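Local coordinates for nodulation protein S (Bradyrhizobium sp., PDB 3OFK), which is an N-methyltransferase that uses S-adenosyl-L-methionine and probably takes part in making Nod factor, the lipochitooligosaccharide signal of root nodulation, at residues T171-L176 with L198-R203. Numbering follows the deposited sequence.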
loop_
_atom_site.group_PDB
_atom_site.type_symbol
_atom_site.label_atom_id
_atom_site.label_comp_id
_atom_site.label_asym_id
_atom_site.label_seq_id
_atom_site.Cartn_x
_atom_site.Cartn_y
_atom_site.Cartn_z
ATOM N N THR A 171 0.989 -5.507 -13.996
ATOM C CA THR A 171 0.243 -4.498 -14.706
ATOM C C THR A 171 0.519 -3.095 -14.174
ATOM O O THR A 171 0.822 -2.181 -14.957
ATOM C CB THR A 171 -1.269 -4.869 -14.743
ATOM O OG1 THR A 171 -1.420 -6.077 -15.511
ATOM C CG2 THR A 171 -2.056 -3.791 -15.400
ATOM N N VAL A 172 0.448 -2.923 -12.853
ATOM C CA VAL A 172 0.747 -1.629 -12.257
ATOM C C VAL A 172 2.209 -1.203 -12.460
ATOM O O VAL A 172 2.475 -0.050 -12.798
ATOM C CB VAL A 172 0.374 -1.593 -10.778
ATOM C CG1 VAL A 172 0.850 -0.303 -10.141
ATOM C CG2 VAL A 172 -1.152 -1.759 -10.602
ATOM N N ILE A 173 3.156 -2.121 -12.275
ATOM C CA ILE A 173 4.571 -1.811 -12.498
ATOM C C ILE A 173 4.754 -1.236 -13.898
ATOM O O ILE A 173 5.481 -0.251 -14.087
ATOM C CB ILE A 173 5.470 -3.056 -12.249
ATOM C CG1 ILE A 173 5.602 -3.326 -10.739
ATOM C CG2 ILE A 173 6.857 -2.861 -12.834
ATOM C CD1 ILE A 173 6.218 -4.642 -10.395
ATOM N N THR A 174 4.079 -1.845 -14.883
ATOM C CA THR A 174 4.145 -1.374 -16.251
ATOM C C THR A 174 3.726 0.080 -16.381
ATOM O O THR A 174 4.406 0.865 -17.060
ATOM C CB THR A 174 3.326 -2.282 -17.206
ATOM O OG1 THR A 174 3.925 -3.576 -17.215
ATOM C CG2 THR A 174 3.318 -1.732 -18.658
ATOM N N ILE A 175 2.611 0.418 -15.749
ATOM C CA ILE A 175 2.026 1.759 -15.813
ATOM C C ILE A 175 2.887 2.745 -15.023
ATOM O O ILE A 175 3.164 3.859 -15.485
ATOM C CB ILE A 175 0.587 1.776 -15.247
ATOM C CG1 ILE A 175 -0.358 0.935 -16.137
ATOM C CG2 ILE A 175 0.083 3.215 -15.110
ATOM C CD1 ILE A 175 -1.765 0.723 -15.533
ATOM N N LEU A 176 3.316 2.319 -13.837
ATOM C CA LEU A 176 4.227 3.127 -13.031
ATOM C C LEU A 176 5.473 3.509 -13.806
ATOM O O LEU A 176 5.925 4.640 -13.697
ATOM C CB LEU A 176 4.622 2.389 -11.753
ATOM C CG LEU A 176 3.571 2.311 -10.664
ATOM C CD1 LEU A 176 4.014 1.393 -9.525
ATOM C CD2 LEU A 176 3.285 3.682 -10.147
ATOM N N LEU A 198 5.018 -9.040 -5.669
ATOM C CA LEU A 198 6.098 -8.327 -6.344
ATOM C C LEU A 198 6.144 -6.960 -5.712
ATOM O O LEU A 198 5.106 -6.344 -5.540
ATOM C CB LEU A 198 5.805 -8.191 -7.843
ATOM C CG LEU A 198 6.960 -7.919 -8.809
ATOM C CD1 LEU A 198 8.155 -8.866 -8.590
ATOM C CD2 LEU A 198 6.426 -8.062 -10.221
ATOM N N LEU A 199 7.337 -6.530 -5.307
ATOM C CA LEU A 199 7.544 -5.185 -4.819
ATOM C C LEU A 199 8.567 -4.534 -5.706
ATOM O O LEU A 199 9.505 -5.191 -6.177
ATOM C CB LEU A 199 8.066 -5.179 -3.370
ATOM C CG LEU A 199 7.415 -6.115 -2.350
ATOM C CD1 LEU A 199 7.871 -5.796 -0.907
ATOM C CD2 LEU A 199 5.936 -5.969 -2.460
ATOM N N ALA A 200 8.384 -3.240 -5.928
ATOM C CA ALA A 200 9.315 -2.431 -6.702
ATOM C C ALA A 200 9.385 -1.027 -6.097
ATOM O O ALA A 200 8.376 -0.454 -5.657
ATOM C CB ALA A 200 8.883 -2.364 -8.175
ATOM N N ARG A 201 10.595 -0.491 -6.085
ATOM C CA ARG A 201 10.865 0.843 -5.618
ATOM C C ARG A 201 11.136 1.693 -6.843
ATOM O O ARG A 201 12.028 1.382 -7.646
ATOM C CB ARG A 201 12.063 0.825 -4.666
ATOM C CG ARG A 201 12.434 2.179 -4.055
ATOM C CD ARG A 201 13.594 1.991 -3.089
ATOM N NE ARG A 201 13.984 3.217 -2.384
ATOM C CZ ARG A 201 15.106 3.916 -2.590
ATOM N NH1 ARG A 201 16.009 3.531 -3.500
ATOM N NH2 ARG A 201 15.337 5.017 -1.864
ATOM N N PHE A 202 10.361 2.767 -6.977
ATOM C CA PHE A 202 10.492 3.690 -8.113
ATOM C C PHE A 202 11.037 5.045 -7.671
ATOM O O PHE A 202 10.799 5.481 -6.540
ATOM C CB PHE A 202 9.136 3.863 -8.790
ATOM C CG PHE A 202 8.623 2.609 -9.449
ATOM C CD1 PHE A 202 8.763 2.414 -10.830
ATOM C CD2 PHE A 202 7.967 1.642 -8.710
ATOM C CE1 PHE A 202 8.300 1.278 -11.431
ATOM C CE2 PHE A 202 7.477 0.491 -9.330
ATOM C CZ PHE A 202 7.641 0.318 -10.697
ATOM N N ARG A 203 11.806 5.688 -8.546
ATOM C CA ARG A 203 12.280 7.036 -8.310
ATOM C C ARG A 203 11.618 7.997 -9.282
ATOM O O ARG A 203 11.315 7.651 -10.426
ATOM C CB ARG A 203 13.808 7.131 -8.465
ATOM C CG ARG A 203 14.396 8.382 -7.815
ATOM C CD ARG A 203 15.937 8.479 -7.904
ATOM N NE ARG A 203 16.419 8.464 -9.284
ATOM C CZ ARG A 203 16.901 7.393 -9.918
ATOM N NH1 ARG A 203 16.984 6.210 -9.305
ATOM N NH2 ARG A 203 17.307 7.506 -11.181
#
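Leu176 N bonds to Val172 O at 2.7 Å within helix 169-179, and the Leu176 side chain meets Phe202. The fold is the Rossmann-like one of SAM-dependent methyltransferases, with strand order 3-2-1-4-5-7-6. Here the helix packs on one face of the sheet at its antiparallel end. The axes of 171-176 and 198-203 run almost parallel, 12° apart, with a closest approach of 10.0 Å. No hydrogen bond joins the segments; the interface is buried and apolar.

Leu176 lies over one face of the Phe202 ring. Leu176 CB makes a CH-pi contact 4.0 Å from the centroid of the Phe202 ring, offset toward the rim. Leu176 CD1 reaches Phe202 CE2 at 3.6 Å. Leu176 also touches Phe152 of the adjoining strand 148-155. Ile173 meets the ring in its plane, with CG2 3.9 Å from Phe202 CZ. With an alanine in place of Phe202, Leu176 CB and CD1 would probably lose the ring they rest on, and Ile173 CG2 its aromatic neighbour.

The branches of Ile173 point to different partners. CG1 stands beside the backbone N (chi1 -75°), and the extended chi2 (169°) carries CD1 on toward the strand's earlier residues. Ile173 CD1 comes 4.1 Å from Ala200 CB. Ile173 CD1 presses on Leu198 CD2 at a tight 3.4 Å.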